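Local coordinates for uncharacterized protein (Xanthomonas campestris pv. vesicatoria, PDB 4FC9) that is a type III effector that Xanthomonas secretes into plant host cells, this all-helical C-terminal domain probably serving as its E3 ubiquitin ligase part, at residues 45-50 with 58-63; 163-168 with 174-179; 82-87 with 180-185. One frame throughout, in Å; residues are numbered along the deposited sequence.

Interaction 1 of 3, residues 45-50 with 58-63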
ATOM      1  N   LEU A  45       5.657  -9.281   1.732  1.00 18.23           N
ATOM      2  CA  LEU A  45       4.711  -9.648   2.780  1.00 21.45           C
ATOM      3  C   LEU A  45       5.159 -10.923   3.459  1.00 23.57           C
ATOM      4  O   LEU A  45       5.087 -11.043   4.681  1.00 22.82           O
ATOM      5  CB  LEU A  45       3.318  -9.857   2.200  1.00 17.60           C
ATOM      6  CG  LEU A  45       2.547  -8.590   1.884  1.00 17.71           C
ATOM      7  CD1 LEU A  45       1.162  -8.954   1.398  1.00 19.90           C
ATOM      8  CD2 LEU A  45       2.485  -7.716   3.120  1.00 20.73           C
ATOM      9  N   SER A  46       5.614 -11.880   2.656  0.58 22.52           N
ATOM     10  CA  SER A  46       6.146 -13.122   3.186  0.58 21.98           C
ATOM     11  C   SER A  46       7.350 -12.834   4.069  0.58 23.23           C
ATOM     12  O   SER A  46       7.467 -13.373   5.162  0.58 25.63           O
ATOM     13  CB  SER A  46       6.553 -14.059   2.054  0.58 22.56           C
ATOM     14  OG  SER A  46       7.009 -15.292   2.573  0.58 27.11           O
ATOM     15  N   THR A  47       8.241 -11.975   3.590  1.00 22.31           N
ATOM     16  CA  THR A  47       9.424 -11.608   4.348  1.00 19.72           C
ATOM     17  C   THR A  47       9.018 -11.026   5.704  1.00 21.64           C
ATOM     18  O   THR A  47       9.492 -11.471   6.748  1.00 23.74           O
ATOM     19  CB  THR A  47      10.299 -10.612   3.571  1.00 20.28           C
ATOM     20  OG1 THR A  47      10.710 -11.213   2.338  1.00 24.14           O
ATOM     21  CG2 THR A  47      11.540 -10.246   4.368  1.00 18.82           C
ATOM     22  N   VAL A  48       8.098 -10.070   5.689  1.00 21.06           N
ATOM     23  CA  VAL A  48       7.654  -9.424   6.920  1.00 21.37           C
ATOM     24  C   VAL A  48       6.914 -10.359   7.889  1.00 22.71           C
ATOM     25  O   VAL A  48       7.207 -10.385   9.082  1.00 20.97           O
ATOM     26  CB  VAL A  48       6.755  -8.207   6.616  1.00 19.45           C
ATOM     27  CG1 VAL A  48       6.132  -7.665   7.896  1.00 20.86           C
ATOM     28  CG2 VAL A  48       7.549  -7.134   5.903  1.00 14.00           C
ATOM     29  N   ILE A  49       5.951 -11.114   7.373  1.00 19.93           N
ATOM     30  CA  ILE A  49       5.037 -11.878   8.218  1.00 20.93           C
ATOM     31  C   ILE A  49       5.551 -13.282   8.533  1.00 23.61           C
ATOM     32  O   ILE A  49       5.520 -13.713   9.681  1.00 28.31           O
ATOM     33  CB  ILE A  49       3.630 -11.935   7.587  1.00 23.18           C
ATOM     34  CG1 ILE A  49       3.037 -10.524   7.525  1.00 18.56           C
ATOM     35  CG2 ILE A  49       2.718 -12.867   8.369  1.00 24.62           C
ATOM     36  CD1 ILE A  49       1.763 -10.428   6.728  1.00 20.94           C
ATOM     37  N   ASP A  50       6.033 -13.984   7.514  1.00 27.29           N
ATOM     38  CA  ASP A  50       6.583 -15.324   7.693  1.00 28.56           C
ATOM     39  C   ASP A  50       7.984 -15.272   8.300  1.00 29.02           C
ATOM     40  O   ASP A  50       8.232 -15.835   9.367  1.00 32.56           O
ATOM     41  CB  ASP A  50       6.640 -16.060   6.350  1.00 38.45           C
ATOM     42  CG  ASP A  50       5.877 -17.357   6.359  1.00 55.55           C
ATOM     43  OD1 ASP A  50       6.413 -18.358   6.876  1.00 63.56           O
ATOM     44  OD2 ASP A  50       4.748 -17.379   5.828  1.00 64.49           O
ATOM     45  N   GLU A  58      18.989  -3.531   3.417  1.00 22.21           N
ATOM     46  CA  GLU A  58      19.945  -4.460   2.839  1.00 21.41           C
ATOM     47  C   GLU A  58      20.127  -5.697   3.715  1.00 23.92           C
ATOM     48  O   GLU A  58      20.372  -5.595   4.914  1.00 25.43           O
ATOM     49  CB  GLU A  58      21.284  -3.750   2.648  1.00 25.59           C
ATOM     50  CG  GLU A  58      22.320  -4.562   1.906  1.00 30.56           C
ATOM     51  CD  GLU A  58      23.634  -3.825   1.750  1.00 34.41           C
ATOM     52  OE1 GLU A  58      23.808  -2.770   2.395  1.00 39.98           O
ATOM     53  OE2 GLU A  58      24.494  -4.300   0.986  1.00 36.07           O
ATOM     54  N   GLY A  59      19.979  -6.869   3.106  1.00 27.02           N
ATOM     55  CA  GLY A  59      20.129  -8.130   3.811  1.00 25.96           C
ATOM     56  C   GLY A  59      18.885  -8.603   4.532  1.00 23.36           C
ATOM     57  O   GLY A  59      18.884  -9.675   5.127  1.00 26.41           O
ATOM     58  N   ALA A  60      17.826  -7.801   4.472  1.00 22.29           N
ATOM     59  CA  ALA A  60      16.572  -8.099   5.159  1.00 22.07           C
ATOM     60  C   ALA A  60      16.758  -8.504   6.624  1.00 22.65           C
ATOM     61  O   ALA A  60      16.444  -9.630   7.002  1.00 24.92           O
ATOM     62  CB  ALA A  60      15.802  -9.170   4.407  1.00 21.67           C
ATOM     63  N   PRO A  61      17.259  -7.579   7.459  1.00 21.32           N
ATOM     64  CA  PRO A  61      17.500  -7.929   8.859  1.00 20.37           C
ATOM     65  C   PRO A  61      16.194  -8.177   9.603  1.00 20.93           C
ATOM     66  O   PRO A  61      15.139  -7.712   9.170  1.00 17.12           O
ATOM     67  CB  PRO A  61      18.184  -6.676   9.407  1.00 18.79           C
ATOM     68  CG  PRO A  61      17.624  -5.577   8.590  1.00 16.66           C
ATOM     69  CD  PRO A  61      17.502  -6.148   7.208  1.00 19.08           C
ATOM     70  N   SER A  62      16.265  -8.909  10.708  1.00 19.79           N
ATOM     71  CA  SER A  62      15.099  -9.117  11.553  1.00 20.06           C
ATOM     72  C   SER A  62      14.594  -7.780  12.073  1.00 17.38           C
ATOM     73  O   SER A  62      15.368  -6.838  12.201  1.00 17.90           O
ATOM     74  CB  SER A  62      15.465 -10.023  12.729  1.00 18.61           C
ATOM     75  OG  SER A  62      14.357 -10.219  13.589  1.00 17.60           O
ATOM     76  N   TYR A  63      13.301  -7.692  12.371  1.00 18.07           N
ATOM     77  CA  TYR A  63      12.774  -6.520  13.064  1.00 17.93           C
ATOM     78  C   TYR A  63      12.422  -6.865  14.504  1.00 17.71           C
ATOM     79  O   TYR A  63      11.966  -6.019  15.261  1.00 19.07           O
ATOM     80  CB  TYR A  63      11.569  -5.908  12.337  1.00 13.34           C
ATOM     81  CG  TYR A  63      10.391  -6.833  12.113  1.00 16.60           C
ATOM     82  CD1 TYR A  63       9.489  -7.113  13.132  1.00 19.95           C
ATOM     83  CD2 TYR A  63      10.168  -7.407  10.869  1.00 17.04           C
ATOM     84  CE1 TYR A  63       8.408  -7.952  12.921  1.00 19.28           C
ATOM     85  CE2 TYR A  63       9.092  -8.236  10.649  1.00 17.26           C
ATOM     86  CZ  TYR A  63       8.216  -8.508  11.676  1.00 18.27           C
ATOM     87  OH  TYR A  63       7.145  -9.336  11.447  1.00 18.93           O
TER
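Tyr63 and Ala60 meet Val48 and Thr47 where the last turns of helix 32-49 pack against the irregular loop that follows, a local tertiary contact within an all-helical, bilobal domain. One hydrogen bond provides the polar part. The phenol OH of Tyr63 donates to the backbone O of Val48 over 2.6 Å, and this oxygen lies at the edge of the ring, near its plane. The phenol approaches with a C=O...O angle of 151° and is tilted 28° from the carbonyl plane. A tyrosine suits the place because its long, rigid side chain spans the distance from the loop while its hydroxyl satisfies a buried carbonyl.

The remaining contacts are apolar. With chi1 at 58°, Tyr63 holds CG between its own backbone N and carbonyl carbon, and from there the ring crosses the Val48 side chain at about a right angle. Val48 CG1 touches Tyr63 CE2 at 4.1 Å; Leu155 of helix 152-171 packs on both side chains. Ala60 points its CB at the helix, a light touch. Thr47 gives its OG1 to the Ala43 carbonyl one turn back, and its methyl CG2 reaches Ala60 CB at 4.4 Å.

Interaction 2 of 3, residues 163-168 with 174-179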
ATOM      1  N   LYS A 163       3.406  -1.559  -2.863  1.00 20.00           N
ATOM      2  CA  LYS A 163       2.573  -2.002  -3.970  1.00 18.30           C
ATOM      3  C   LYS A 163       1.775  -0.842  -4.542  1.00 20.15           C
ATOM      4  O   LYS A 163       1.726  -0.661  -5.754  1.00 21.20           O
ATOM      5  CB  LYS A 163       1.623  -3.113  -3.539  1.00 17.95           C
ATOM      6  CG  LYS A 163       0.655  -3.514  -4.632  1.00 19.76           C
ATOM      7  CD  LYS A 163       0.267  -4.968  -4.513  1.00 24.58           C
ATOM      8  CE  LYS A 163      -1.190  -5.114  -4.150  1.00 25.43           C
ATOM      9  NZ  LYS A 163      -1.588  -6.550  -4.101  1.00 28.14           N
ATOM     10  N   THR A 164       1.167  -0.053  -3.662  1.00 18.92           N
ATOM     11  CA  THR A 164       0.351   1.089  -4.074  1.00 20.11           C
ATOM     12  C   THR A 164       1.106   2.051  -4.986  1.00 18.85           C
ATOM     13  O   THR A 164       0.606   2.430  -6.041  1.00 18.29           O
ATOM     14  CB  THR A 164      -0.197   1.863  -2.857  1.00 19.25           C
ATOM     15  OG1 THR A 164      -1.154   1.052  -2.169  1.00 20.20           O
ATOM     16  CG2 THR A 164      -0.871   3.149  -3.302  1.00 23.92           C
ATOM     17  N   ARG A 165       2.313   2.437  -4.586  1.00 19.21           N
ATOM     18  CA  ARG A 165       3.092   3.396  -5.361  1.00 20.41           C
ATOM     19  C   ARG A 165       3.592   2.787  -6.672  1.00 24.00           C
ATOM     20  O   ARG A 165       3.718   3.481  -7.679  1.00 26.85           O
ATOM     21  CB  ARG A 165       4.245   3.987  -4.530  1.00 20.76           C
ATOM     22  CG  ARG A 165       5.357   3.016  -4.194  1.00 22.40           C
ATOM     23  CD  ARG A 165       6.255   3.525  -3.065  1.00 21.33           C
ATOM     24  NE  ARG A 165       6.953   4.777  -3.368  1.00 25.95           N
ATOM     25  CZ  ARG A 165       8.057   4.869  -4.109  1.00 29.05           C
ATOM     26  NH1 ARG A 165       8.590   3.786  -4.659  1.00 27.77           N
ATOM     27  NH2 ARG A 165       8.622   6.049  -4.312  1.00 30.40           N
ATOM     28  N   GLU A 166       3.849   1.483  -6.670  1.00 22.00           N
ATOM     29  CA  GLU A 166       4.261   0.810  -7.893  1.00 21.44           C
ATOM     30  C   GLU A 166       3.093   0.654  -8.874  1.00 20.59           C
ATOM     31  O   GLU A 166       3.285   0.703 -10.088  1.00 24.55           O
ATOM     32  CB  GLU A 166       4.919  -0.540  -7.585  1.00 23.48           C
ATOM     33  CG  GLU A 166       6.224  -0.422  -6.794  1.00 25.60           C
ATOM     34  CD  GLU A 166       7.251   0.465  -7.475  1.00 27.32           C
ATOM     35  OE1 GLU A 166       7.520   0.242  -8.675  1.00 31.24           O
ATOM     36  OE2 GLU A 166       7.782   1.387  -6.814  1.00 24.55           O
ATOM     37  N   LEU A 167       1.883   0.479  -8.351  1.00 20.32           N
ATOM     38  CA  LEU A 167       0.695   0.428  -9.202  1.00 23.08           C
ATOM     39  C   LEU A 167       0.396   1.800  -9.816  1.00 26.19           C
ATOM     40  O   LEU A 167      -0.014   1.898 -10.975  1.00 28.36           O
ATOM     41  CB  LEU A 167      -0.518  -0.108  -8.433  1.00 20.32           C
ATOM     42  CG  LEU A 167      -0.490  -1.597  -8.060  1.00 18.26           C
ATOM     43  CD1 LEU A 167      -1.660  -1.955  -7.158  1.00 18.60           C
ATOM     44  CD2 LEU A 167      -0.492  -2.479  -9.301  1.00 21.88           C
ATOM     45  N   ILE A 168       0.612   2.857  -9.037  1.00 26.08           N
ATOM     46  CA  ILE A 168       0.457   4.223  -9.528  1.00 26.77           C
ATOM     47  C   ILE A 168       1.411   4.502 -10.689  1.00 28.24           C
ATOM     48  O   ILE A 168       1.006   5.048 -11.714  1.00 29.73           O
ATOM     49  CB  ILE A 168       0.672   5.256  -8.397  1.00 24.43           C
ATOM     50  CG1 ILE A 168      -0.515   5.237  -7.433  1.00 23.51           C
ATOM     51  CG2 ILE A 168       0.860   6.648  -8.969  1.00 27.58           C
ATOM     52  CD1 ILE A 168      -0.286   6.005  -6.148  1.00 23.28           C
ATOM     53  N   GLN A 174       5.138   8.471 -15.927  1.00 37.60           N
ATOM     54  CA  GLN A 174       5.779   9.766 -15.691  1.00 40.40           C
ATOM     55  C   GLN A 174       5.859  10.117 -14.206  1.00 42.61           C
ATOM     56  O   GLN A 174       6.592  11.030 -13.814  1.00 45.77           O
ATOM     57  CB  GLN A 174       5.048  10.880 -16.446  1.00 44.67           C
ATOM     58  CG  GLN A 174       3.726  11.305 -15.824  1.00 49.27           C
ATOM     59  CD  GLN A 174       2.554  10.441 -16.261  1.00 53.81           C
ATOM     60  OE1 GLN A 174       2.734   9.333 -16.767  1.00 53.67           O
ATOM     61  NE2 GLN A 174       1.342  10.953 -16.070  1.00 54.40           N
ATOM     62  N   ASP A 175       5.095   9.395 -13.388  1.00 37.80           N
ATOM     63  CA  ASP A 175       5.089   9.603 -11.945  1.00 34.80           C
ATOM     64  C   ASP A 175       6.296   8.950 -11.275  1.00 35.81           C
ATOM     65  O   ASP A 175       6.512   9.122 -10.078  1.00 35.43           O
ATOM     66  CB  ASP A 175       3.798   9.062 -11.321  1.00 34.63           C
ATOM     67  CG  ASP A 175       2.656  10.062 -11.366  1.00 38.84           C
ATOM     68  OD1 ASP A 175       1.737   9.945 -10.530  1.00 41.28           O
ATOM     69  OD2 ASP A 175       2.669  10.964 -12.228  1.00 43.70           O
ATOM     70  N   ARG A 176       7.075   8.196 -12.049  1.00 34.42           N
ATOM     71  CA  ARG A 176       8.255   7.527 -11.518  1.00 32.35           C
ATOM     72  C   ARG A 176       9.261   8.540 -10.987  1.00 39.11           C
ATOM     73  O   ARG A 176       9.935   8.295  -9.984  1.00 43.60           O
ATOM     74  CB  ARG A 176       8.902   6.630 -12.579  1.00 34.00           C
ATOM     75  CG  ARG A 176      10.231   6.010 -12.152  1.00 35.23           C
ATOM     76  CD  ARG A 176      10.120   5.318 -10.795  1.00 37.91           C
ATOM     77  NE  ARG A 176       9.671   3.937 -10.903  1.00 39.00           N
ATOM     78  CZ  ARG A 176       9.149   3.243  -9.899  1.00 31.84           C
ATOM     79  NH1 ARG A 176       8.780   1.987 -10.088  1.00 34.99           N
ATOM     80  NH2 ARG A 176       8.993   3.804  -8.709  1.00 29.55           N
ATOM     81  N   ALA A 177       9.360   9.683 -11.655  1.00 42.92           N
ATOM     82  CA  ALA A 177      10.276  10.724 -11.213  1.00 42.25           C
ATOM     83  C   ALA A 177       9.897  11.221  -9.824  1.00 41.63           C
ATOM     84  O   ALA A 177      10.764  11.591  -9.035  1.00 48.69           O
ATOM     85  CB  ALA A 177      10.299  11.868 -12.205  1.00 43.17           C
ATOM     86  N   ARG A 178       8.600  11.213  -9.525  1.00 39.30           N
ATOM     87  CA  ARG A 178       8.103  11.708  -8.243  1.00 38.58           C
ATOM     88  C   ARG A 178       8.174  10.644  -7.158  1.00 35.51           C
ATOM     89  O   ARG A 178       8.401  10.938  -5.982  1.00 36.29           O
ATOM     90  CB  ARG A 178       6.664  12.201  -8.390  1.00 41.76           C
ATOM     91  CG  ARG A 178       6.116  12.861  -7.142  1.00 44.49           C
ATOM     92  CD  ARG A 178       4.943  13.762  -7.472  1.00 47.69           C
ATOM     93  NE  ARG A 178       4.547  14.579  -6.330  1.00 50.09           N
ATOM     94  CZ  ARG A 178       5.150  15.710  -5.979  1.00 60.07           C
ATOM     95  NH1 ARG A 178       6.189  16.153  -6.676  1.00 66.16           N
ATOM     96  NH2 ARG A 178       4.721  16.397  -4.927  1.00 64.09           N
ATOM     97  N   PHE A 179       7.968   9.400  -7.567  1.00 38.14           N
ATOM     98  CA  PHE A 179       8.002   8.269  -6.658  1.00 32.61           C
ATOM     99  C   PHE A 179       9.051   7.301  -7.160  1.00 33.82           C
ATOM    100  O   PHE A 179       8.740   6.360  -7.891  1.00 33.74           O
ATOM    101  CB  PHE A 179       6.629   7.607  -6.589  1.00 30.78           C
ATOM    102  CG  PHE A 179       5.512   8.580  -6.335  1.00 33.64           C
ATOM    103  CD1 PHE A 179       5.621   9.528  -5.326  1.00 35.98           C
ATOM    104  CD2 PHE A 179       4.375   8.570  -7.123  1.00 31.48           C
ATOM    105  CE1 PHE A 179       4.610  10.434  -5.094  1.00 37.05           C
ATOM    106  CE2 PHE A 179       3.358   9.474  -6.897  1.00 37.50           C
ATOM    107  CZ  PHE A 179       3.475  10.408  -5.881  1.00 40.23           C
TER
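Segment 174-179 doubles back along helix 152-171, so that the CA atoms of Arg165 and Phe179 are 7.0 Å apart and those of Ile168 and Asp175 7.5 Å. The charged groups lie on one flank. Arg176, its chain bent at chi2 and chi3, swings its guanidinium round to the carboxylate of Glu166. NH1 of Arg176 meets the syn lone pair of Glu166 OE1 at 2.6 Å, almost exactly in the guanidinium plane, while NH2 of Arg176 makes a weak bond, 3.3 Å, to Glu166 OE2. The two flat groups lie 21° from coplanar, which favours a two-pronged ion pair. That same Arg176 NH2 also donates to Phe179 O at 2.7 Å, tying the arginine to its own loop.

Arg165 joins the group through NH1, 3.3 Å from Glu166 OE2, and its NH2 passes Phe179 CB at 3.4 Å; the Arg165 guanidinium and Phe179 ring planes stand 69° apart. Arg165 NH2 also forms a salt bridge with Glu87 of helix 79-88. On the other flank Ile168 CG2 packs near Phe179 CE2 and against Asp175 OD1, a carboxylate paired with Arg96. Ile168 and Phe179 suit this apolar flank; on the charged one, ion pairs satisfy the buried Arg165 and Glu166. The whole is a chain reversal at the C-terminal end of helix 152-171, held by a salt-bridge network of Arg165, Glu166 and Arg176.

Interaction 3 of 3, residues 82-87 with 180-185. With EDO (1,2-ethanediol), chain E.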
ATOM      1  N   ARG A  82      11.309   6.319   5.688  1.00 21.96           N
ATOM      2  CA  ARG A  82      11.255   7.756   5.887  1.00 23.44           C
ATOM      3  C   ARG A  82      10.777   8.407   4.591  1.00 26.17           C
ATOM      4  O   ARG A  82       9.981   9.343   4.622  1.00 25.30           O
ATOM      5  CB  ARG A  82      12.611   8.319   6.332  1.00 24.91           C
ATOM      6  CG  ARG A  82      12.521   9.747   6.865  1.00 31.62           C
ATOM      7  CD  ARG A  82      13.829  10.246   7.502  1.00 39.06           C
ATOM      8  NE  ARG A  82      13.897  10.010   8.947  1.00 36.50           N
ATOM      9  CZ  ARG A  82      13.428  10.843   9.876  1.00 37.06           C
ATOM     10  NH1 ARG A  82      12.838  11.978   9.525  1.00 39.60           N
ATOM     11  NH2 ARG A  82      13.545  10.540  11.162  1.00 33.70           N
ATOM     12  N   ASP A  83      11.246   7.885   3.456  1.00 26.70           N
ATOM     13  CA  ASP A  83      10.843   8.387   2.139  1.00 24.60           C
ATOM     14  C   ASP A  83       9.353   8.211   1.893  1.00 24.94           C
ATOM     15  O   ASP A  83       8.663   9.148   1.497  1.00 27.31           O
ATOM     16  CB  ASP A  83      11.600   7.670   1.019  1.00 25.81           C
ATOM     17  CG  ASP A  83      13.062   8.043   0.968  1.00 33.13           C
ATOM     18  OD1 ASP A  83      13.456   9.039   1.610  1.00 33.80           O
ATOM     19  OD2 ASP A  83      13.820   7.338   0.270  1.00 35.19           O
HETATM   20  N   MSE A  84       8.868   6.996   2.108  1.00 23.72           N
HETATM   21  CA  MSE A  84       7.476   6.676   1.814  1.00 20.97           C
HETATM   22  C   MSE A  84       6.526   7.371   2.770  1.00 19.71           C
HETATM   23  O   MSE A  84       5.414   7.716   2.396  1.00 22.47           O
HETATM   24  CB  MSE A  84       7.252   5.167   1.830  1.00 21.50           C
HETATM   25  CG  MSE A  84       7.943   4.454   0.684  1.00 22.75           C
HETATM   26 SE   MSE A  84       7.199   2.689   0.368  0.85 38.50          SE
HETATM   27  CE  MSE A  84       7.616   1.909   2.082  1.00 17.25           C
ATOM     28  N   LEU A  85       6.972   7.585   4.001  1.00 22.28           N
ATOM     29  CA  LEU A  85       6.204   8.381   4.951  1.00 22.26           C
ATOM     30  C   LEU A  85       5.915   9.758   4.367  1.00 24.76           C
ATOM     31  O   LEU A  85       4.780  10.223   4.392  1.00 28.83           O
ATOM     32  CB  LEU A  85       6.937   8.494   6.295  1.00 24.24           C
ATOM     33  CG  LEU A  85       6.715   7.336   7.277  1.00 22.49           C
ATOM     34  CD1 LEU A  85       7.678   7.401   8.454  1.00 21.28           C
ATOM     35  CD2 LEU A  85       5.269   7.317   7.764  1.00 18.82           C
ATOM     36  N   ALA A  86       6.940  10.397   3.816  1.00 25.40           N
ATOM     37  CA  ALA A  86       6.779  11.719   3.219  1.00 26.78           C
ATOM     38  C   ALA A  86       5.861  11.693   2.003  1.00 26.03           C
ATOM     39  O   ALA A  86       5.008  12.569   1.853  1.00 27.22           O
ATOM     40  CB  ALA A  86       8.132  12.310   2.855  1.00 26.17           C
ATOM     41  N   GLU A  87       6.042  10.694   1.141  1.00 25.68           N
ATOM     42  CA  GLU A  87       5.193  10.525  -0.038  1.00 24.89           C
ATOM     43  C   GLU A  87       3.722  10.386   0.347  1.00 23.00           C
ATOM     44  O   GLU A  87       2.843  10.906  -0.332  1.00 25.60           O
ATOM     45  CB  GLU A  87       5.625   9.301  -0.851  1.00 22.95           C
ATOM     46  CG  GLU A  87       6.928   9.468  -1.597  1.00 28.67           C
ATOM     47  CD  GLU A  87       7.354   8.200  -2.304  1.00 33.45           C
ATOM     48  OE1 GLU A  87       6.539   7.262  -2.393  1.00 36.12           O
ATOM     49  OE2 GLU A  87       8.508   8.134  -2.766  1.00 36.91           O
ATOM     50  N   PRO A 180      10.309   7.550  -6.773  1.00 36.02           N
ATOM     51  CA  PRO A 180      11.495   6.834  -7.246  1.00 36.77           C
ATOM     52  C   PRO A 180      11.428   5.355  -6.917  1.00 32.37           C
ATOM     53  O   PRO A 180      10.734   4.948  -5.987  1.00 30.67           O
ATOM     54  CB  PRO A 180      12.631   7.476  -6.445  1.00 35.99           C
ATOM     55  CG  PRO A 180      12.100   8.787  -5.997  1.00 34.68           C
ATOM     56  CD  PRO A 180      10.650   8.562  -5.760  1.00 34.36           C
ATOM     57  N   GLU A 181      12.142   4.551  -7.689  1.00 32.26           N
ATOM     58  CA  GLU A 181      12.265   3.152  -7.357  1.00 31.50           C
ATOM     59  C   GLU A 181      12.982   3.042  -6.029  1.00 30.98           C
ATOM     60  O   GLU A 181      13.939   3.768  -5.765  1.00 32.68           O
ATOM     61  CB  GLU A 181      13.042   2.408  -8.431  1.00 30.17           C
ATOM     62  CG  GLU A 181      12.169   1.809  -9.501  1.00 36.06           C
ATOM     63  CD  GLU A 181      12.907   0.787 -10.329  1.00 43.15           C
ATOM     64  OE1 GLU A 181      13.092  -0.346  -9.841  1.00 45.55           O
ATOM     65  OE2 GLU A 181      13.309   1.120 -11.463  1.00 46.24           O
ATOM     66  N   LEU A 182      12.499   2.139  -5.190  1.00 29.94           N
ATOM     67  CA  LEU A 182      13.142   1.866  -3.922  1.00 28.68           C
ATOM     68  C   LEU A 182      13.662   0.446  -3.940  1.00 27.93           C
ATOM     69  O   LEU A 182      13.013  -0.453  -4.471  1.00 32.93           O
ATOM     70  CB  LEU A 182      12.156   2.057  -2.774  1.00 27.36           C
ATOM     71  CG  LEU A 182      11.675   3.489  -2.540  1.00 27.63           C
ATOM     72  CD1 LEU A 182      10.467   3.474  -1.631  1.00 27.89           C
ATOM     73  CD2 LEU A 182      12.788   4.330  -1.939  1.00 27.43           C
ATOM     74  N   ALA A 183      14.841   0.251  -3.367  1.00 26.12           N
ATOM     75  CA  ALA A 183      15.431  -1.069  -3.293  1.00 25.06           C
ATOM     76  C   ALA A 183      14.680  -1.896  -2.268  1.00 24.31           C
ATOM     77  O   ALA A 183      14.438  -1.450  -1.158  1.00 28.05           O
ATOM     78  CB  ALA A 183      16.897  -0.970  -2.921  1.00 29.09           C
ATOM     79  N   VAL A 184      14.298  -3.104  -2.649  1.00 26.56           N
ATOM     80  CA  VAL A 184      13.683  -4.016  -1.707  1.00 26.11           C
ATOM     81  C   VAL A 184      14.571  -5.239  -1.582  1.00 24.93           C
ATOM     82  O   VAL A 184      15.298  -5.593  -2.511  1.00 30.64           O
ATOM     83  CB  VAL A 184      12.245  -4.398  -2.124  1.00 30.93           C
ATOM     84  CG1 VAL A 184      11.511  -3.171  -2.641  1.00 33.28           C
ATOM     85  CG2 VAL A 184      12.251  -5.491  -3.168  1.00 32.30           C
ATOM     86  N   HIS A 185      14.536  -5.871  -0.420  1.00 26.47           N
ATOM     87  CA  HIS A 185      15.464  -6.949  -0.141  1.00 25.86           C
ATOM     88  C   HIS A 185      14.752  -8.203   0.324  1.00 24.68           C
ATOM     89  O   HIS A 185      14.262  -8.282   1.445  1.00 27.15           O
ATOM     90  CB  HIS A 185      16.508  -6.489   0.867  1.00 23.49           C
ATOM     91  CG  HIS A 185      17.224  -5.245   0.447  1.00 26.26           C
ATOM     92  ND1 HIS A 185      18.354  -5.267  -0.343  1.00 28.23           N
ATOM     93  CD2 HIS A 185      16.957  -3.939   0.682  1.00 25.51           C
ATOM     94  CE1 HIS A 185      18.761  -4.031  -0.561  1.00 29.07           C
ATOM     95  NE2 HIS A 185      17.930  -3.204   0.049  1.00 26.15           N
TER
HETATM   96  C1  EDO E 702      15.675   9.198   4.279  1.00 40.13           C
HETATM   97  O1  EDO E 702      15.904   9.119   2.868  1.00 41.12           O
HETATM   98  C2  EDO E 702      16.969   8.885   5.021  1.00 39.36           C
HETATM   99  O2  EDO E 702      16.728   8.918   6.432  1.00 39.15           O
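Leu182 points its isobutyl group at helix 79-88 and meets Met84, here selenomethionine, in the tight part of the contact. Leu182 CD1 rests 3.6 Å from Met84 CG and 3.9 Å from its SE. The torsions fit this approach: Leu182 carries CG anti to its carbonyl carbon (chi1 -67°), which directs the branched end at the helix, and Met84 bends at chi3, turning its terminal methyl aside. The two side chains meet at a slant. The flexible, unbranched side chain of a methionine and a branched leucine suit a place where a helix must be matched to an irregular, extended segment of loop, and Arg165 of helix 152-171 lines both of them.

Beside this tight patch, Glu87 and Pro180 slide past one another in opposite directions. Glu87 extends beyond CG and brings OE2 to within 3.7 Å of Pro180 CD. The charge of that carboxylate is answered by Arg165, which also donates to Pro180 O, so one arginine grips both segments.

The outer side is looser and exposed. Asp83 only grazes the loop, OD2 lying 3.9 Å from Leu182 CD2, and its OD1 accepts a hydrogen bond of 2.8 Å from O1 of a 1,2-ethanediol probably left from the crystallisation liquor. The other hydroxyl of this diol, O2, sits 3.4 Å from Arg82 CD. No hydrogen bond joins the two segments directly, consistent with an association resting mainly on apolar packing at Leu182 and on Arg165, which bridges the two from helix 152-171.

From the N terminus, interaction 1 comes first: it closes the short loop that leaves helix 32-49. The chain then enters helix 79-88, which holds one half of interaction 3, and runs on through helices 91-101 and 112-129 to helix 152-171. There interaction 2 folds the following segment back on the helix, nested inside the much longer loop that interaction 3 closes. The last two are in direct touch, and Arg165, on the helix of interaction 2, is the residue that connects it to interaction 3. Further along, His185 of segment 180-185 packs against Glu58 and Ala60, so this C-terminal segment connects helix 79-88 with the loop of interaction 1.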